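Polyguluronate lyase (Corynebacterium sp., PDB 1UAI) probably cleaves the poly-alpha-L-guluronate blocks of alginate as a lyase, with a jelly-roll beta-sandwich fold. Local coordinates at residues 96-101 and 218-223; 116-121 and 162-167; 156-161 and 171-176. One frame throughout, in Å; residues are numbered along the deposited sequence.

Contact 1 (96-101 and 218-223)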
# COMPACT_ATOMS: atom_id res chain seq x y z
N THR A 96 1.63 -5.14 -14.49
CA THR A 96 1.90 -6.03 -13.38
C THR A 96 2.60 -5.41 -12.19
O THR A 96 3.49 -4.58 -12.34
CB THR A 96 2.82 -7.19 -13.86
OG1 THR A 96 2.27 -7.79 -15.04
CG2 THR A 96 2.99 -8.25 -12.79
N MET A 97 2.18 -5.82 -10.99
CA MET A 97 2.87 -5.42 -9.78
C MET A 97 3.04 -6.68 -8.95
O MET A 97 2.07 -7.38 -8.65
CB MET A 97 2.13 -4.39 -8.92
CG MET A 97 2.89 -4.16 -7.59
SD MET A 97 2.46 -2.74 -6.58
CE MET A 97 0.80 -3.18 -6.08
N VAL A 98 4.30 -6.99 -8.64
CA VAL A 98 4.63 -8.13 -7.80
C VAL A 98 5.23 -7.52 -6.55
O VAL A 98 6.11 -6.66 -6.63
CB VAL A 98 5.68 -9.05 -8.44
CG1 VAL A 98 6.06 -10.16 -7.47
CG2 VAL A 98 5.15 -9.63 -9.74
N PHE A 99 4.74 -7.95 -5.39
CA PHE A 99 5.26 -7.42 -4.15
C PHE A 99 5.32 -8.50 -3.09
O PHE A 99 4.59 -9.49 -3.15
CB PHE A 99 4.39 -6.25 -3.66
CG PHE A 99 2.98 -6.65 -3.30
CD1 PHE A 99 2.67 -7.04 -2.00
CD2 PHE A 99 1.98 -6.65 -4.26
CE1 PHE A 99 1.37 -7.43 -1.66
CE2 PHE A 99 0.68 -7.03 -3.93
CZ PHE A 99 0.38 -7.42 -2.64
N ARG A 100 6.22 -8.32 -2.13
CA ARG A 100 6.34 -9.24 -1.01
C ARG A 100 6.24 -8.36 0.21
O ARG A 100 7.01 -7.41 0.36
CB ARG A 100 7.67 -9.98 -1.03
CG ARG A 100 7.75 -11.03 -2.11
CD ARG A 100 9.06 -11.79 -2.07
NE ARG A 100 9.21 -12.62 -3.26
CZ ARG A 100 10.30 -13.31 -3.56
NH1 ARG A 100 11.36 -13.26 -2.75
NH2 ARG A 100 10.35 -14.03 -4.67
N GLU A 101 5.28 -8.65 1.08
CA GLU A 101 5.11 -7.85 2.27
C GLU A 101 4.55 -8.67 3.41
O GLU A 101 4.15 -9.82 3.24
CB GLU A 101 4.16 -6.67 1.99
CG GLU A 101 2.71 -7.09 1.72
CD GLU A 101 1.79 -5.91 1.45
OE1 GLU A 101 2.30 -4.84 1.04
OE2 GLU A 101 0.56 -6.05 1.62
N LYS A 218 9.85 -6.70 -1.34
CA LYS A 218 10.08 -6.75 -2.78
C LYS A 218 8.97 -5.91 -3.41
O LYS A 218 7.83 -5.95 -2.95
CB LYS A 218 10.00 -8.19 -3.27
CG LYS A 218 10.63 -8.45 -4.62
CD LYS A 218 10.72 -9.95 -4.86
CE LYS A 218 11.59 -10.30 -6.05
NZ LYS A 218 11.76 -11.77 -6.17
N LEU A 219 9.31 -5.16 -4.45
CA LEU A 219 8.35 -4.31 -5.14
C LEU A 219 8.78 -4.17 -6.58
O LEU A 219 9.80 -3.54 -6.88
CB LEU A 219 8.29 -2.93 -4.48
CG LEU A 219 7.30 -1.93 -5.10
CD1 LEU A 219 5.87 -2.46 -4.96
CD2 LEU A 219 7.45 -0.59 -4.41
N GLN A 220 8.00 -4.75 -7.49
CA GLN A 220 8.33 -4.73 -8.91
C GLN A 220 7.10 -4.40 -9.74
O GLN A 220 6.06 -5.04 -9.60
CB GLN A 220 8.87 -6.11 -9.33
CG GLN A 220 9.82 -6.77 -8.33
CD GLN A 220 10.24 -8.18 -8.72
OE1 GLN A 220 9.43 -8.97 -9.20
NE2 GLN A 220 11.51 -8.51 -8.50
N VAL A 221 7.22 -3.40 -10.61
CA VAL A 221 6.13 -3.01 -11.49
C VAL A 221 6.63 -3.04 -12.93
O VAL A 221 7.73 -2.56 -13.21
CB VAL A 221 5.60 -1.60 -11.16
CG1 VAL A 221 4.76 -1.06 -12.31
CG2 VAL A 221 4.76 -1.65 -9.89
N THR A 222 5.83 -3.61 -13.82
CA THR A 222 6.20 -3.67 -15.22
C THR A 222 4.98 -3.35 -16.08
O THR A 222 3.83 -3.54 -15.67
CB THR A 222 6.73 -5.06 -15.63
OG1 THR A 222 5.69 -6.03 -15.51
CG2 THR A 222 7.91 -5.47 -14.76
N HIS A 223 5.27 -2.85 -17.28
CA HIS A 223 4.24 -2.47 -18.24
C HIS A 223 4.73 -2.85 -19.63
O HIS A 223 5.87 -2.57 -19.98
CB HIS A 223 3.99 -0.96 -18.18
CG HIS A 223 3.39 -0.50 -16.89
ND1 HIS A 223 2.08 -0.74 -16.54
CD2 HIS A 223 3.93 0.19 -15.86
CE1 HIS A 223 1.84 -0.23 -15.35
NE2 HIS A 223 2.94 0.34 -14.91
O HOH W 1 3.44 -6.27 -17.08
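Thr96, Val98 and Arg100 pair with Thr222, Gln220 and Lys218 through backbone hydrogen bonds. The two strands run antiparallel, and their short axes come within 4.5 Å. Five of the six ladder bonds are sound. Thr96 N to Thr222 O, at 3.0 Å, is almost perfectly straight. The sixth, from Lys218 N to Arg100 O, is weak. CA-H...O contacts fill in between the rungs, as from Met97 CA to Gln220 O.

The outward face carries mostly polar side chains, with Val98 among them. Thr96 and Thr222 lie side by side, with Thr96 CB 3.5 Å from Thr222 OG1. One water joins the two hydroxyls, 2.8 Å from Thr96 OG1 and equally far from Thr222 OG1. Gln220 runs beside Val98 and brings OE1 near its CB. Arg100 and Lys218 also stretch out alongside each other. Lys218 CD sits 3.5 Å from Arg100 NE, so the aliphatic part of the lysine packs on the arginine chain. At the ends, Lys218 NZ lies over one face of the guanidinium, toward its rim, 3.1 Å from Arg100 NH2. Both are donors of like charge, so they do not bond. Arg100 NE also forms a salt bridge with Glu159, whose negative charge probably eases the closeness of the two cations.

The apolar side chains share the inward face. Met97 has CG anti to its backbone N (chi1 174°) and bends at chi3. Its SD meets Leu219 CD1 at 3.8 Å, and its CG meets Val221 CG2 at 3.9 Å. Trp16 of the facing sheet touches all three residues. Phe99 turns its ring away, edge-to-face with Phe128.

Such alternation, mostly polar outside and apolar inside, marks a sheet with one side in the core of a beta-sandwich, here a jelly roll.

Contact 2 (116-121 and 162-167)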
# COMPACT_ATOMS: atom_id res chain seq x y z
N ALA A 116 -1.69 -3.09 -0.28
CA ALA A 116 -1.37 -2.92 -1.69
C ALA A 116 -2.67 -2.67 -2.43
O ALA A 116 -3.72 -3.15 -2.02
CB ALA A 116 -0.68 -4.16 -2.24
N GLN A 117 -2.60 -1.91 -3.51
CA GLN A 117 -3.81 -1.66 -4.27
C GLN A 117 -3.63 -1.22 -5.70
O GLN A 117 -2.53 -0.93 -6.17
CB GLN A 117 -4.70 -0.63 -3.54
CG GLN A 117 -3.98 0.47 -2.75
CD GLN A 117 -4.91 1.59 -2.27
OE1 GLN A 117 -4.55 2.39 -1.41
NE2 GLN A 117 -6.11 1.65 -2.84
N ILE A 118 -4.76 -1.26 -6.41
CA ILE A 118 -4.87 -0.74 -7.76
C ILE A 118 -5.92 0.33 -7.48
O ILE A 118 -6.96 0.06 -6.86
CB ILE A 118 -5.45 -1.73 -8.79
CG1 ILE A 118 -4.42 -2.81 -9.12
CG2 ILE A 118 -5.84 -0.97 -10.07
CD1 ILE A 118 -4.92 -3.85 -10.10
N HIS A 119 -5.63 1.55 -7.90
CA HIS A 119 -6.52 2.68 -7.68
C HIS A 119 -6.65 3.37 -9.03
O HIS A 119 -5.76 3.24 -9.88
CB HIS A 119 -5.86 3.62 -6.67
CG HIS A 119 -6.79 4.60 -6.02
ND1 HIS A 119 -7.35 5.66 -6.70
CD2 HIS A 119 -7.25 4.68 -4.75
CE1 HIS A 119 -8.11 6.35 -5.87
NE2 HIS A 119 -8.06 5.78 -4.68
N ASP A 120 -7.76 4.06 -9.27
CA ASP A 120 -7.87 4.79 -10.53
C ASP A 120 -8.25 6.24 -10.26
O ASP A 120 -8.06 6.73 -9.15
CB ASP A 120 -8.84 4.12 -11.52
CG ASP A 120 -10.28 4.06 -11.03
OD1 ASP A 120 -10.65 4.78 -10.10
OD2 ASP A 120 -11.05 3.27 -11.63
N GLY A 121 -8.78 6.93 -11.26
CA GLY A 121 -9.14 8.32 -11.08
C GLY A 121 -10.33 8.57 -10.17
O GLY A 121 -10.56 9.71 -9.75
N PHE A 162 -0.65 -8.47 -8.97
CA PHE A 162 -1.78 -7.96 -9.74
C PHE A 162 -1.33 -8.02 -11.20
O PHE A 162 -0.22 -7.59 -11.52
CB PHE A 162 -2.05 -6.48 -9.47
CG PHE A 162 -2.65 -6.17 -8.13
CD1 PHE A 162 -3.95 -6.56 -7.81
CD2 PHE A 162 -1.95 -5.39 -7.22
CE1 PHE A 162 -4.54 -6.17 -6.61
CE2 PHE A 162 -2.53 -4.99 -6.02
CZ PHE A 162 -3.83 -5.38 -5.71
N VAL A 163 -2.17 -8.57 -12.07
CA VAL A 163 -1.86 -8.59 -13.50
C VAL A 163 -3.12 -8.06 -14.17
O VAL A 163 -4.19 -8.66 -14.05
CB VAL A 163 -1.56 -10.01 -14.04
CG1 VAL A 163 -1.30 -9.94 -15.54
CG2 VAL A 163 -0.35 -10.59 -13.33
N VAL A 164 -3.00 -6.92 -14.84
CA VAL A 164 -4.13 -6.31 -15.52
C VAL A 164 -3.92 -6.33 -17.03
O VAL A 164 -2.90 -5.87 -17.53
CB VAL A 164 -4.34 -4.85 -15.08
CG1 VAL A 164 -5.64 -4.31 -15.65
CG2 VAL A 164 -4.33 -4.75 -13.56
N SER A 165 -4.90 -6.89 -17.74
CA SER A 165 -4.85 -6.96 -19.19
C SER A 165 -6.20 -7.41 -19.72
O SER A 165 -6.94 -8.11 -19.03
CB SER A 165 -3.76 -7.95 -19.64
OG SER A 165 -4.06 -9.27 -19.23
N GLY A 166 -6.54 -6.99 -20.93
CA GLY A 166 -7.80 -7.38 -21.54
C GLY A 166 -9.05 -7.08 -20.74
O GLY A 166 -10.03 -7.83 -20.82
N GLY A 167 -9.04 -6.00 -19.97
CA GLY A 167 -10.19 -5.62 -19.18
C GLY A 167 -10.43 -6.52 -17.98
O GLY A 167 -11.55 -6.58 -17.46
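Strands 116-119 and 162-165 run nearly parallel, with 17° between their directions. Their short axes stay 9.4 Å apart, too far for a backbone ladder. The nearest CA atoms are those of Ile118 and Phe162, and no hydrogen bond crosses. The strands belong to different sheets and meet face to face through side chains. Ala116, Ile118, Phe162 and Val164 all start toward the other strand, while the CB of Gln117 starts away from it.

Ile118 and Phe162 carry the contact. CG1 of Ile118 stands over the centre of the Phe162 ring, 3.9 Å from the centroid and 8° off the ring normal, a CH-pi contact. CG1 is anti to the carbonyl carbon, and chi2 (178°) keeps the chain extended. CD1 therefore reaches past the ring centre, to 3.7 Å from Phe162 CD1. There it also meets Val164 CG2 tip to tip at 3.6 Å.

This is the core between the two sheets of the jelly roll. Gln117, Ile118 and His119 match the Gln-Ile-His motif of this alginate lyase family. In relatives the motif lies on the sheet that binds substrate, so its isoleucine here points into the core while its neighbours probably serve the groove.

The far end of the Phe162 ring reaches the backbone of Ala116 and Gln117. Phe162 CE2 is 3.9 Å from Gln117 C. Ala116 C lies at the ring edge, near its plane, and Ala116 CB is 4.3 Å from CE2. Phe128 meets Phe162 edge-to-face. Ile169 touches both Ile118 and Val164, and Trp88 and Ala90 also touch Val164. Past the contact, His119 ND1 donates to Asp120 O at 2.8 Å, on a lone pair in the carbonyl plane, which ties the imidazole to the loop that follows the strand.

Contact 3 (156-161 and 171-176)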
# COMPACT_ATOMS: atom_id res chain seq x y z
N THR A 156 4.02 -12.56 8.77
CA THR A 156 4.27 -13.58 7.77
C THR A 156 4.37 -12.91 6.41
O THR A 156 3.47 -12.19 5.98
CB THR A 156 3.14 -14.62 7.71
OG1 THR A 156 2.95 -15.20 9.01
CG2 THR A 156 3.49 -15.73 6.73
N VAL A 157 5.49 -13.14 5.73
CA VAL A 157 5.70 -12.55 4.42
C VAL A 157 4.99 -13.38 3.36
O VAL A 157 5.07 -14.61 3.36
CB VAL A 157 7.21 -12.48 4.07
CG1 VAL A 157 7.40 -11.90 2.67
CG2 VAL A 157 7.94 -11.64 5.10
N PHE A 158 4.28 -12.70 2.47
CA PHE A 158 3.59 -13.37 1.38
C PHE A 158 3.89 -12.59 0.11
O PHE A 158 4.33 -11.43 0.17
CB PHE A 158 2.07 -13.43 1.63
CG PHE A 158 1.39 -12.08 1.59
CD1 PHE A 158 0.87 -11.57 0.40
CD2 PHE A 158 1.27 -11.33 2.75
CE1 PHE A 158 0.24 -10.32 0.38
CE2 PHE A 158 0.65 -10.08 2.74
CZ PHE A 158 0.13 -9.58 1.55
N GLU A 159 3.67 -13.23 -1.03
CA GLU A 159 3.90 -12.59 -2.31
C GLU A 159 2.56 -12.34 -2.98
O GLU A 159 1.79 -13.28 -3.22
CB GLU A 159 4.78 -13.47 -3.19
CG GLU A 159 5.13 -12.84 -4.53
CD GLU A 159 6.19 -13.62 -5.29
OE1 GLU A 159 7.33 -13.71 -4.79
OE2 GLU A 159 5.88 -14.16 -6.37
N GLY A 160 2.27 -11.08 -3.26
CA GLY A 160 1.03 -10.74 -3.92
C GLY A 160 1.34 -10.28 -5.33
O GLY A 160 2.45 -9.81 -5.61
N LYS A 161 0.38 -10.44 -6.23
CA LYS A 161 0.58 -10.01 -7.60
C LYS A 161 -0.72 -9.59 -8.26
O LYS A 161 -1.75 -10.24 -8.10
CB LYS A 161 1.23 -11.11 -8.45
CG LYS A 161 1.49 -10.69 -9.90
CD LYS A 161 2.30 -11.71 -10.68
CE LYS A 161 1.53 -13.00 -10.92
NZ LYS A 161 2.30 -13.94 -11.78
N VAL A 171 -5.67 -11.45 -9.57
CA VAL A 171 -4.98 -11.20 -8.31
C VAL A 171 -4.49 -12.52 -7.71
O VAL A 171 -5.27 -13.46 -7.53
CB VAL A 171 -5.91 -10.50 -7.30
CG1 VAL A 171 -5.11 -10.00 -6.11
CG2 VAL A 171 -6.63 -9.34 -7.98
N TYR A 172 -3.19 -12.57 -7.41
CA TYR A 172 -2.56 -13.77 -6.88
C TYR A 172 -2.00 -13.60 -5.47
O TYR A 172 -1.59 -12.50 -5.08
CB TYR A 172 -1.39 -14.19 -7.78
CG TYR A 172 -1.77 -14.42 -9.22
CD1 TYR A 172 -1.99 -15.71 -9.70
CD2 TYR A 172 -1.91 -13.35 -10.11
CE1 TYR A 172 -2.35 -15.93 -11.03
CE2 TYR A 172 -2.26 -13.56 -11.44
CZ TYR A 172 -2.48 -14.85 -11.89
OH TYR A 172 -2.85 -15.06 -13.20
N TYR A 173 -1.98 -14.70 -4.72
CA TYR A 173 -1.45 -14.75 -3.36
C TYR A 173 -0.57 -16.00 -3.35
O TYR A 173 -1.05 -17.12 -3.55
CB TYR A 173 -2.59 -14.89 -2.35
CG TYR A 173 -2.15 -15.17 -0.93
CD1 TYR A 173 -1.67 -14.15 -0.11
CD2 TYR A 173 -2.26 -16.45 -0.39
CE1 TYR A 173 -1.32 -14.40 1.22
CE2 TYR A 173 -1.92 -16.71 0.93
CZ TYR A 173 -1.46 -15.69 1.73
OH TYR A 173 -1.16 -15.94 3.05
N ASN A 174 0.72 -15.80 -3.12
CA ASN A 174 1.70 -16.88 -3.11
C ASN A 174 1.57 -17.77 -4.35
O ASN A 174 1.62 -19.00 -4.26
CB ASN A 174 1.59 -17.71 -1.82
CG ASN A 174 2.11 -16.95 -0.62
OD1 ASN A 174 2.93 -16.03 -0.76
ND2 ASN A 174 1.66 -17.33 0.57
N GLY A 175 1.42 -17.13 -5.50
CA GLY A 175 1.33 -17.83 -6.76
C GLY A 175 -0.02 -18.41 -7.16
O GLY A 175 -0.17 -18.87 -8.29
N VAL A 176 -0.99 -18.37 -6.26
CA VAL A 176 -2.31 -18.92 -6.56
C VAL A 176 -3.33 -17.83 -6.89
O VAL A 176 -3.48 -16.86 -6.15
CB VAL A 176 -2.82 -19.76 -5.36
CG1 VAL A 176 -4.20 -20.34 -5.68
CG2 VAL A 176 -1.84 -20.88 -5.05
O HOH W 2 2.94 -16.48 3.21
O HOH W 3 1.55 -14.29 -5.92
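Lys161 lies alongside Tyr172, the two side chains pointing the same way from a hydrogen-bonded pair. CB of Lys161 starts 4.1 Å from Tyr172 CB. CG is anti to the backbone N, and the chain then bends at chi3 (68°), which swings the end over the tyrosine ring. CE comes 3.6 Å from Tyr172 CD2, a CH-pi contact over the face. NZ ends 4.7 Å from the Tyr172 centroid, 13° off the normal, as a cation-pi partner. Two backbone bonds hold the pair beneath, Lys161 N to Tyr172 O and Tyr172 N to Lys161 O.

Asn174, just past the strand end, adds two more bonds. Its N donates to Glu159 O at 2.7 Å. Its side-chain OD1 takes the Glu159 N-H at 2.9 Å, nearly straight, in place of a backbone carbonyl. Its ND2 lies over one face of the Tyr173 ring, toward the rim, and is bridged by a water to Val157 O. A second water links Glu159 O to Gly175 N. Asn174 and Gly175 form the corner of a type I' turn from Tyr173 to Val176, and both have positive phi.

On the inward face, Tyr173 CE1 packs 3.5 Å from Phe158 CB. The two rings meet obliquely, with planes at 38°.

Strands 158-165 and 168-173 form a beta hairpin, and the type I' turn leads on to strand 176-182. Strand 95-105 flanks the pair beside 158-165, and 176-182 flanks it beside 168-173. Tyr173 reaches strands 134-139 and 144-149 of the facing sheet.

How the contacts relate
Contacts 1 and 3 lie in one seven-stranded antiparallel sheet, their centres about 11 Å apart. Strands 211-223, 95-105, 158-165 and 168-173 are consecutive across it, and Phe99 O probably accepts a hydrogen bond from Gly160 N between the two contacts. Contact 2 leaves this sheet for strand 112-119 of the facing sheet. Its centre is about 12 Å from contact 1 and 16 Å from contact 3, with which it shares strand 158-165. Along the chain, 96-101 comes first and 218-223 last, enclosing both other contacts. The segments of contacts 2 and 3 alternate. Lateral pairing and cross-sheet packing thus join distant parts of the chain into one beta-sandwich.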